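Local coordinates for glycosyl hydrolases family 2, sugar binding domain protein (Bacteroides uniformis str. 3978 T3 ii, PDB 6D1P) that acts as a beta-glucuronidase of a human gut bacterium, a family 2 glycoside hydrolase that probably cleaves O-glycosidic bonds to glucuronic acid, at residues P716-T722 and V733-D739; F751-T757 and V794-S800; D758-L763 and I784-H790. One frame throughout, in Å; residues are numbered along the deposited sequence.

Contact 1 of 3, residues P716-T722 and V733-D739; sequences PSRILLT and VQAELID
The guanidinium of R718 is approached obliquely by CD1 of I738 from the other strand. CD2 of L720 lies over one of its faces, offset toward the rim. The R718 chain bends twice to bring its end back over this neighbour. I738 has CG1 between its own backbone N and carbonyl carbon (chi1 67°), which sets that atom 3.8 Å from CB of R718. The side chain of E736 runs alongside L720, pointing the same way, with OE1 3.7 Å from L720 CD1; OE2 forms a salt bridge with R744. The amide of Q734 lies beside T722, and a water joins them. It accepts from NE2 of Q734, donates to O of Q734, and sits 2.6 Å from OG1 of T722 in a hydrogen bond. OE1 of Q734 accepts from R781.

The backbones form an antiparallel beta hairpin of strands 718-723 and 730-738. At its S717 end is a classic beta bulge, where S717 and R718 both face I738. O of I738 accepts from N of S717 at 2.8 Å and from N of R718 at 3.2 Å. Beyond the bulge, L720 pairs with E736, and T722 with Q734, by two backbone bonds each.

The other face is apolar. I719 and L737 lie side by side, with CG1 of I719 3.8 Å from CD2 of L737. CB of A735 sits 3.9 Å from CG2 of I719 and also touches L721. CD2 of L721 reaches CG1 of V733 at 3.5 Å. A797, A807 and I809 of the facing sheet meet this side.

Contact 2 of 3, residues F751-T757 and V794-S800; sequences FIEFGCT and VVSASDS
This is an antiparallel strand pairing at the middle of a four-stranded sheet in the C-terminal part of the chain. Backbone bonds join E753 to S798 and G755 to S796 in both directions. At the far end T757 grips V794 twice. T757 N donates to O of V794, and T757 OG1, held between backbone N and carbonyl carbon (chi1 50°), accepts from N of V794 at 3.0 Å. That second bond is nearly straight, 166° at the hydrogen.

On one face the F754 ring meets CB of A797 obliquely, with CE2 4.0 Å away. CG2 of I752 also reaches toward A797. The other face is polar. A water donates to O of E753 and OG of S796, and hydrogen-bonds OG of S798 at 2.9 Å. OG of S796 lies 3.3 Å from CA of G755, beside a residue with no side chain, and bonds O of T757 of the second subunit. OG of S800 gives a weak bond to OE2 of E753, whose salt bridge is to R774.

Strand 774-776 flanks 751-756, and strand 807-811 flanks 793-799. I752 and F754 pack on A782 and I784 of strand 781-787 in the facing sheet.

Contact 3 of 3, residues D758-L763 and I784-H790; sequences DSEALL and IRVNKQH
H790 and D758 make the polar grip of this contact, and A761 and L762 make its packed part. ND1 of H790 donates to OD2 of D758 at 2.8 Å. The oxygen lies in the ring plane, 5° out of it, but ND1 comes to OD2 from above the carboxylate plane. The two flat groups are turned 58° apart. D758 CG is anti to the backbone N (chi1 179°), and this extends the carboxylate toward the histidine. Its other oxygen, OD1, accepts from N of E760 at 3.0 Å and closes an Asx turn. Both carboxylate oxygens are thus tied down. The carboxylate would probably stabilise a protonated H790.

The packed part lies beside this pair. CA of A761 sits over one face of the H790 ring in a CH-pi contact, 4.2 Å from its centroid. CB of A761 is 3.6 Å from CB of H790. L762 and V786 lie side by side, with CD2 of L762 3.8 Å from CG2 of V786. L762 also rests on CD1 of I784, and behind it come F754 and C756.

The outer side is nearer solvent. E760 is exposed; its CB is 3.8 Å from CE1 of H790, and its O lies over the same ring face as A761 CA, offset toward the rim. L763 and R785, both partly exposed, run alongside each other, with L763 CD2 3.7 Å from CD of R785, while the guanidinium makes a weak bond to Q770. D758 OD2 also has a long, weak ion pair with R802 of the second subunit.

Two backbone bonds surround the single bridge of L762 with V786: N787 N to A761 O, and L763 N to R785 O. The arrangement is that of a beta-sandwich loop: it leaves strand 751-756 of one sheet and lies against edge strand 781-787 of the other.

All three contacts belong to the C-terminal beta domain, where a three-stranded sheet faces a four-stranded one. Contact 1 is the hairpin that gives two of the three strands of the first sheet, and it closes before the others open. Contact 2 forms the centre of the second sheet. Contact 3 is nested inside the loop that contact 2 closes. Centres of contacts 1 and 2 are about 11 Å apart, of 2 and 3 about 13 Å, and of 1 and 3 about 20 Å. Strands 730-738 and 781-787 are neighbours in one sheet. I719 and L721 of contact 1, F754 of contact 2 and L762 of contact 3 pack between the two sheets, and contact 2 also faces the second subunit.

Contact 1 of 3, residues P716-T722 and V733-D739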
loop_
_atom_site.group_PDB
_atom_site.type_symbol
_atom_site.label_atom_id
_atom_site.label_comp_id
_atom_site.label_asym_id
_atom_site.label_seq_id
_atom_site.Cartn_x
_atom_site.Cartn_y
_atom_site.Cartn_z
ATOM N N PRO A 716 15.407 22.070 25.983
ATOM C CA PRO A 716 14.444 21.050 26.409
ATOM C C PRO A 716 15.121 19.853 27.055
ATOM O O PRO A 716 16.208 19.429 26.655
ATOM C CB PRO A 716 13.736 20.677 25.105
ATOM C CG PRO A 716 13.717 21.975 24.344
ATOM C CD PRO A 716 15.071 22.608 24.649
ATOM N N SER A 717 14.457 19.317 28.076
ATOM C CA SER A 717 15.035 18.290 28.928
ATOM C C SER A 717 14.034 17.230 29.382
ATOM O O SER A 717 14.451 16.103 29.662
ATOM C CB SER A 717 15.683 18.963 30.152
ATOM O OG SER A 717 15.857 18.097 31.257
ATOM N N ARG A 718 12.740 17.527 29.446
ATOM C CA ARG A 718 11.741 16.541 29.819
ATOM C C ARG A 718 10.474 16.818 29.034
ATOM O O ARG A 718 10.218 17.945 28.604
ATOM C CB ARG A 718 11.398 16.566 31.322
ATOM C CG ARG A 718 12.388 15.892 32.237
ATOM C CD ARG A 718 11.670 14.953 33.209
ATOM N NE ARG A 718 10.891 15.643 34.235
ATOM C CZ ARG A 718 9.778 15.151 34.778
ATOM N NH1 ARG A 718 9.301 13.975 34.387
ATOM N NH2 ARG A 718 9.128 15.839 35.705
ATOM N N ILE A 719 9.665 15.776 28.878
ATOM C CA ILE A 719 8.350 15.896 28.271
ATOM C C ILE A 719 7.323 15.594 29.343
ATOM O O ILE A 719 7.404 14.559 30.007
ATOM C CB ILE A 719 8.182 14.943 27.077
ATOM C CG1 ILE A 719 9.368 15.068 26.119
ATOM C CG2 ILE A 719 6.873 15.220 26.377
ATOM C CD1 ILE A 719 9.371 14.035 25.010
ATOM N N LEU A 720 6.368 16.493 29.515
ATOM C CA LEU A 720 5.264 16.286 30.433
ATOM C C LEU A 720 3.986 16.092 29.639
ATOM O O LEU A 720 3.729 16.820 28.675
ATOM C CB LEU A 720 5.086 17.472 31.382
ATOM C CG LEU A 720 6.236 17.842 32.314
ATOM C CD1 LEU A 720 5.787 18.957 33.252
ATOM C CD2 LEU A 720 6.712 16.635 33.100
ATOM N N LEU A 721 3.182 15.124 30.049
ATOM C CA LEU A 721 1.868 14.914 29.464
ATOM C C LEU A 721 0.785 15.322 30.451
ATOM O O LEU A 721 0.897 15.060 31.652
ATOM C CB LEU A 721 1.683 13.449 29.049
ATOM C CG LEU A 721 2.400 13.112 27.750
ATOM C CD1 LEU A 721 2.553 11.575 27.521
ATOM C CD2 LEU A 721 1.655 13.786 26.603
ATOM N N THR A 722 -0.254 15.973 29.936
ATOM C CA THR A 722 -1.456 16.284 30.692
ATOM C C THR A 722 -2.643 16.053 29.775
ATOM O O THR A 722 -2.479 15.956 28.563
ATOM C CB THR A 722 -1.431 17.736 31.190
ATOM O OG1 THR A 722 -1.075 18.594 30.099
ATOM C CG2 THR A 722 -0.402 17.898 32.298
ATOM N N VAL A 733 -4.815 15.489 24.613
ATOM C CA VAL A 733 -3.600 15.211 25.361
ATOM C C VAL A 733 -2.536 16.196 24.901
ATOM O O VAL A 733 -2.416 16.475 23.701
ATOM C CB VAL A 733 -3.146 13.750 25.150
ATOM C CG1 VAL A 733 -1.712 13.548 25.596
ATOM C CG2 VAL A 733 -4.062 12.802 25.894
ATOM N N GLN A 734 -1.762 16.719 25.853
ATOM C CA GLN A 734 -0.777 17.757 25.584
ATOM C C GLN A 734 0.600 17.302 26.034
ATOM O O GLN A 734 0.762 16.802 27.153
ATOM C CB GLN A 734 -1.155 19.059 26.298
ATOM C CG GLN A 734 -0.102 20.140 26.155
ATOM C CD GLN A 734 -0.473 21.428 26.883
ATOM O OE1 GLN A 734 -1.213 22.271 26.359
ATOM N NE2 GLN A 734 0.049 21.585 28.094
ATOM N N ALA A 735 1.585 17.458 25.160
ATOM C CA ALA A 735 2.983 17.285 25.524
ATOM C C ALA A 735 3.620 18.656 25.714
ATOM O O ALA A 735 3.402 19.567 24.917
ATOM C CB ALA A 735 3.749 16.493 24.459
ATOM N N GLU A 736 4.413 18.792 26.767
ATOM C CA GLU A 736 5.083 20.034 27.107
ATOM C C GLU A 736 6.575 19.767 27.203
ATOM O O GLU A 736 6.993 18.851 27.914
ATOM C CB GLU A 736 4.552 20.591 28.441
ATOM C CG GLU A 736 4.925 22.048 28.714
ATOM C CD GLU A 736 4.495 22.509 30.099
ATOM O OE1 GLU A 736 4.820 21.816 31.085
ATOM O OE2 GLU A 736 3.811 23.555 30.202
ATOM N N LEU A 737 7.375 20.543 26.480
ATOM C CA LEU A 737 8.820 20.483 26.635
ATOM C C LEU A 737 9.217 21.455 27.742
ATOM O O LEU A 737 8.832 22.631 27.700
ATOM C CB LEU A 737 9.513 20.837 25.319
ATOM C CG LEU A 737 9.173 19.883 24.171
ATOM C CD1 LEU A 737 9.706 20.358 22.841
ATOM C CD2 LEU A 737 9.719 18.489 24.479
ATOM N N ILE A 738 9.949 20.966 28.747
ATOM C CA ILE A 738 10.401 21.807 29.853
ATOM C C ILE A 738 11.911 21.666 29.999
ATOM O O ILE A 738 12.510 20.699 29.533
ATOM C CB ILE A 738 9.713 21.474 31.200
ATOM C CG1 ILE A 738 10.146 20.084 31.669
ATOM C CG2 ILE A 738 8.203 21.591 31.081
ATOM C CD1 ILE A 738 9.789 19.796 33.102
ATOM N N ASP A 739 12.531 22.659 30.642
ATOM C CA ASP A 739 13.966 22.625 30.889
ATOM C C ASP A 739 14.264 21.852 32.173
ATOM O O ASP A 739 13.369 21.360 32.858
ATOM C CB ASP A 739 14.580 24.040 30.932
ATOM C CG ASP A 739 14.053 24.932 32.110
ATOM O OD1 ASP A 739 13.383 24.456 33.062
ATOM O OD2 ASP A 739 14.261 26.177 32.042
HETATM O O HOH W 1 1.335 19.041 29.270
#

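Contact 2 of 3, residues F751-T757 and V794-S800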
loop_
_atom_site.group_PDB
_atom_site.type_symbol
_atom_site.label_atom_id
_atom_site.label_comp_id
_atom_site.label_asym_id
_atom_site.label_seq_id
_atom_site.Cartn_x
_atom_site.Cartn_y
_atom_site.Cartn_z
ATOM N N PHE A 751 10.199 18.239 16.663
ATOM C CA PHE A 751 9.184 17.240 16.355
ATOM C C PHE A 751 8.895 16.382 17.577
ATOM O O PHE A 751 9.807 15.938 18.284
ATOM C CB PHE A 751 9.633 16.343 15.194
ATOM C CG PHE A 751 9.297 16.899 13.850
ATOM C CD1 PHE A 751 7.975 16.972 13.435
ATOM C CD2 PHE A 751 10.295 17.376 13.005
ATOM C CE1 PHE A 751 7.642 17.512 12.184
ATOM C CE2 PHE A 751 9.979 17.886 11.765
ATOM C CZ PHE A 751 8.646 17.961 11.349
ATOM N N ILE A 752 7.610 16.145 17.815
ATOM C CA ILE A 752 7.146 15.269 18.877
ATOM C C ILE A 752 6.238 14.226 18.243
ATOM O O ILE A 752 5.473 14.544 17.326
ATOM C CB ILE A 752 6.424 16.069 19.983
ATOM C CG1 ILE A 752 7.426 16.931 20.738
ATOM C CG2 ILE A 752 5.793 15.148 20.990
ATOM C CD1 ILE A 752 6.768 18.087 21.456
ATOM N N GLU A 753 6.348 12.980 18.716
ATOM C CA GLU A 753 5.602 11.837 18.198
ATOM C C GLU A 753 4.741 11.188 19.273
ATOM O O GLU A 753 5.189 10.980 20.398
ATOM C CB GLU A 753 6.538 10.772 17.651
ATOM C CG GLU A 753 7.376 11.265 16.517
ATOM C CD GLU A 753 8.331 10.206 16.044
ATOM O OE1 GLU A 753 8.470 9.198 16.760
ATOM O OE2 GLU A 753 8.933 10.380 14.968
ATOM N N PHE A 754 3.528 10.813 18.903
ATOM C CA PHE A 754 2.609 10.170 19.816
ATOM C C PHE A 754 2.430 8.693 19.468
ATOM O O PHE A 754 2.490 8.291 18.304
ATOM C CB PHE A 754 1.258 10.873 19.799
ATOM C CG PHE A 754 1.304 12.279 20.291
ATOM C CD1 PHE A 754 1.225 13.339 19.396
ATOM C CD2 PHE A 754 1.424 12.551 21.653
ATOM C CE1 PHE A 754 1.245 14.663 19.847
ATOM C CE2 PHE A 754 1.452 13.872 22.121
ATOM C CZ PHE A 754 1.357 14.930 21.213
ATOM N N GLY A 755 2.221 7.886 20.506
ATOM C CA GLY A 755 1.898 6.487 20.336
ATOM C C GLY A 755 0.804 6.111 21.315
ATOM O O GLY A 755 0.438 6.894 22.194
ATOM N N CYS A 756 0.292 4.892 21.164
ATOM C CA CYS A 756 -0.834 4.492 21.995
ATOM C C CYS A 756 -0.956 2.971 22.028
ATOM O O CYS A 756 -0.785 2.309 21.000
ATOM C CB CYS A 756 -2.123 5.136 21.472
ATOM S SG CYS A 756 -3.540 4.805 22.464
ATOM N N THR A 757 -1.258 2.434 23.217
ATOM C CA THR A 757 -1.522 1.009 23.353
ATOM C C THR A 757 -2.671 0.557 22.467
ATOM O O THR A 757 -2.777 -0.634 22.165
ATOM C CB THR A 757 -1.835 0.631 24.808
ATOM O OG1 THR A 757 -2.847 1.499 25.348
ATOM C CG2 THR A 757 -0.570 0.681 25.666
ATOM N N VAL A 794 -3.092 3.955 27.092
ATOM C CA VAL A 794 -1.909 4.698 27.504
ATOM C C VAL A 794 -1.328 5.362 26.265
ATOM O O VAL A 794 -1.039 4.679 25.273
ATOM C CB VAL A 794 -0.865 3.803 28.180
ATOM C CG1 VAL A 794 0.384 4.609 28.462
ATOM C CG2 VAL A 794 -1.424 3.215 29.479
ATOM N N VAL A 795 -1.170 6.700 26.320
ATOM C CA VAL A 795 -0.554 7.497 25.259
ATOM C C VAL A 795 0.916 7.756 25.590
ATOM O O VAL A 795 1.271 8.048 26.742
ATOM C CB VAL A 795 -1.312 8.822 25.063
ATOM C CG1 VAL A 795 -0.572 9.742 24.077
ATOM C CG2 VAL A 795 -2.742 8.542 24.594
ATOM N N SER A 796 1.775 7.655 24.578
ATOM C CA SER A 796 3.187 7.976 24.713
ATOM C C SER A 796 3.551 9.205 23.879
ATOM O O SER A 796 2.984 9.438 22.806
ATOM C CB SER A 796 4.057 6.786 24.280
ATOM O OG SER A 796 3.913 6.524 22.896
ATOM N N ALA A 797 4.528 9.974 24.358
ATOM C CA ALA A 797 5.068 11.097 23.594
ATOM C C ALA A 797 6.586 11.057 23.647
ATOM O O ALA A 797 7.170 10.892 24.723
ATOM C CB ALA A 797 4.560 12.455 24.114
ATOM N N SER A 798 7.214 11.218 22.481
ATOM C CA SER A 798 8.662 11.241 22.348
ATOM C C SER A 798 9.085 12.373 21.423
ATOM O O SER A 798 8.323 12.805 20.552
ATOM C CB SER A 798 9.182 9.918 21.786
ATOM O OG SER A 798 8.424 8.842 22.305
ATOM N N ASP A 799 10.306 12.860 21.624
ATOM C CA ASP A 799 10.955 13.666 20.605
ATOM C C ASP A 799 11.453 12.734 19.510
ATOM O O ASP A 799 12.048 11.685 19.791
ATOM C CB ASP A 799 12.108 14.489 21.180
ATOM C CG ASP A 799 13.261 13.636 21.636
ATOM O OD1 ASP A 799 13.077 12.822 22.569
ATOM O OD2 ASP A 799 14.350 13.769 21.044
ATOM N N SER A 800 11.178 13.097 18.260
ATOM C CA SER A 800 11.528 12.209 17.157
ATOM C C SER A 800 13.011 11.866 17.159
ATOM O O SER A 800 13.392 10.772 16.733
ATOM C CB SER A 800 11.110 12.852 15.837
ATOM O OG SER A 800 9.743 13.217 15.927
HETATM O O HOH W 2 5.826 8.130 21.324
#

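Contact 3 of 3, residues D758-L763 and I784-H790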
loop_
_atom_site.group_PDB
_atom_site.type_symbol
_atom_site.label_atom_id
_atom_site.label_comp_id
_atom_site.label_asym_id
_atom_site.label_seq_id
_atom_site.Cartn_x
_atom_site.Cartn_y
_atom_site.Cartn_z
ATOM N N ASP A 758 -3.535 1.468 22.054
ATOM C CA ASP A 758 -4.593 1.156 21.110
ATOM C C ASP A 758 -4.316 1.955 19.845
ATOM O O ASP A 758 -4.446 3.189 19.834
ATOM C CB ASP A 758 -5.955 1.479 21.706
ATOM C CG ASP A 758 -7.094 1.185 20.755
ATOM O OD1 ASP A 758 -6.879 1.037 19.543
ATOM O OD2 ASP A 758 -8.236 1.116 21.228
ATOM N N SER A 759 -3.974 1.244 18.772
ATOM C CA SER A 759 -3.497 1.856 17.541
ATOM C C SER A 759 -4.576 2.615 16.787
ATOM O O SER A 759 -4.276 3.171 15.727
ATOM C CB SER A 759 -2.891 0.788 16.629
ATOM O OG SER A 759 -3.898 -0.007 16.032
ATOM N N GLU A 760 -5.811 2.631 17.275
ATOM C CA GLU A 760 -6.875 3.391 16.648
ATOM C C GLU A 760 -7.437 4.501 17.520
ATOM O O GLU A 760 -8.270 5.269 17.042
ATOM C CB GLU A 760 -8.020 2.465 16.239
ATOM C CG GLU A 760 -7.582 1.407 15.250
ATOM C CD GLU A 760 -8.638 0.349 15.059
ATOM O OE1 GLU A 760 -9.669 0.655 14.421
ATOM O OE2 GLU A 760 -8.443 -0.781 15.564
ATOM N N ALA A 761 -7.014 4.603 18.778
ATOM C CA ALA A 761 -7.568 5.626 19.653
ATOM C C ALA A 761 -7.140 7.020 19.211
ATOM O O ALA A 761 -7.957 7.944 19.187
ATOM C CB ALA A 761 -7.152 5.355 21.096
ATOM N N LEU A 762 -5.874 7.193 18.840
ATOM C CA LEU A 762 -5.388 8.525 18.489
ATOM C C LEU A 762 -6.053 9.022 17.215
ATOM O O LEU A 762 -6.087 8.308 16.208
ATOM C CB LEU A 762 -3.873 8.521 18.311
ATOM C CG LEU A 762 -3.083 8.238 19.596
ATOM C CD1 LEU A 762 -1.587 8.313 19.344
ATOM C CD2 LEU A 762 -3.517 9.204 20.701
ATOM N N LEU A 763 -6.604 10.242 17.265
ATOM C CA LEU A 763 -7.088 10.908 16.064
ATOM C C LEU A 763 -5.857 11.379 15.304
ATOM O O LEU A 763 -5.253 12.396 15.650
ATOM C CB LEU A 763 -8.001 12.085 16.396
ATOM C CG LEU A 763 -8.227 13.004 15.179
ATOM C CD1 LEU A 763 -9.345 12.463 14.259
ATOM C CD2 LEU A 763 -8.434 14.521 15.518
ATOM N N ILE A 784 -2.656 16.179 20.819
ATOM C CA ILE A 784 -3.356 15.257 19.943
ATOM C C ILE A 784 -4.656 14.837 20.607
ATOM O O ILE A 784 -4.716 14.670 21.827
ATOM C CB ILE A 784 -2.468 14.039 19.605
ATOM C CG1 ILE A 784 -3.161 13.146 18.574
ATOM C CG2 ILE A 784 -2.066 13.316 20.874
ATOM C CD1 ILE A 784 -2.226 12.255 17.809
ATOM N N ARG A 785 -5.700 14.673 19.794
ATOM C CA ARG A 785 -6.985 14.184 20.280
ATOM C C ARG A 785 -7.001 12.663 20.390
ATOM O O ARG A 785 -6.398 11.955 19.573
ATOM C CB ARG A 785 -8.107 14.646 19.353
ATOM C CG ARG A 785 -8.555 16.055 19.631
ATOM C CD ARG A 785 -9.302 16.633 18.461
ATOM N NE ARG A 785 -9.409 18.085 18.594
ATOM C CZ ARG A 785 -9.903 18.896 17.659
ATOM N NH1 ARG A 785 -10.347 18.398 16.511
ATOM N NH2 ARG A 785 -9.941 20.206 17.871
ATOM N N VAL A 786 -7.712 12.172 21.404
ATOM C CA VAL A 786 -7.837 10.752 21.719
ATOM C C VAL A 786 -9.318 10.399 21.739
ATOM O O VAL A 786 -10.118 11.122 22.337
ATOM C CB VAL A 786 -7.189 10.418 23.074
ATOM C CG1 VAL A 786 -7.136 8.904 23.286
ATOM C CG2 VAL A 786 -5.798 11.017 23.154
ATOM N N ASN A 787 -9.692 9.300 21.092
ATOM C CA ASN A 787 -11.112 8.977 21.004
ATOM C C ASN A 787 -11.595 8.427 22.338
ATOM O O ASN A 787 -10.980 7.515 22.895
ATOM C CB ASN A 787 -11.399 7.980 19.883
ATOM C CG ASN A 787 -12.893 7.804 19.651
ATOM O OD1 ASN A 787 -13.540 7.004 20.314
ATOM N ND2 ASN A 787 -13.451 8.588 18.735
ATOM N N LYS A 788 -12.697 8.990 22.845
ATOM C CA LYS A 788 -13.161 8.657 24.190
ATOM C C LYS A 788 -13.572 7.194 24.298
ATOM O O LYS A 788 -13.221 6.515 25.270
ATOM C CB LYS A 788 -14.327 9.569 24.579
ATOM C CG LYS A 788 -14.038 10.531 25.732
ATOM C CD LYS A 788 -15.260 11.395 26.043
ATOM C CE LYS A 788 -14.934 12.477 27.065
ATOM N NZ LYS A 788 -15.984 13.537 27.109
ATOM N N GLN A 789 -14.307 6.691 23.299
ATOM C CA GLN A 789 -14.774 5.304 23.309
ATOM C C GLN A 789 -13.645 4.315 23.585
ATOM O O GLN A 789 -13.831 3.340 24.324
ATOM C CB GLN A 789 -15.443 4.967 21.973
ATOM C CG GLN A 789 -16.795 5.639 21.736
ATOM C CD GLN A 789 -17.174 5.657 20.258
ATOM O OE1 GLN A 789 -16.715 6.517 19.501
ATOM N NE2 GLN A 789 -18.001 4.696 19.838
ATOM N N HIS A 790 -12.470 4.542 22.998
ATOM C CA HIS A 790 -11.370 3.591 23.119
ATOM C C HIS A 790 -10.705 3.613 24.487
ATOM O O HIS A 790 -9.966 2.678 24.813
ATOM C CB HIS A 790 -10.319 3.854 22.042
ATOM C CG HIS A 790 -10.786 3.567 20.647
ATOM N ND1 HIS A 790 -10.302 2.509 19.904
ATOM C CD2 HIS A 790 -11.672 4.211 19.851
ATOM C CE1 HIS A 790 -10.871 2.514 18.712
ATOM N NE2 HIS A 790 -11.708 3.536 18.655
#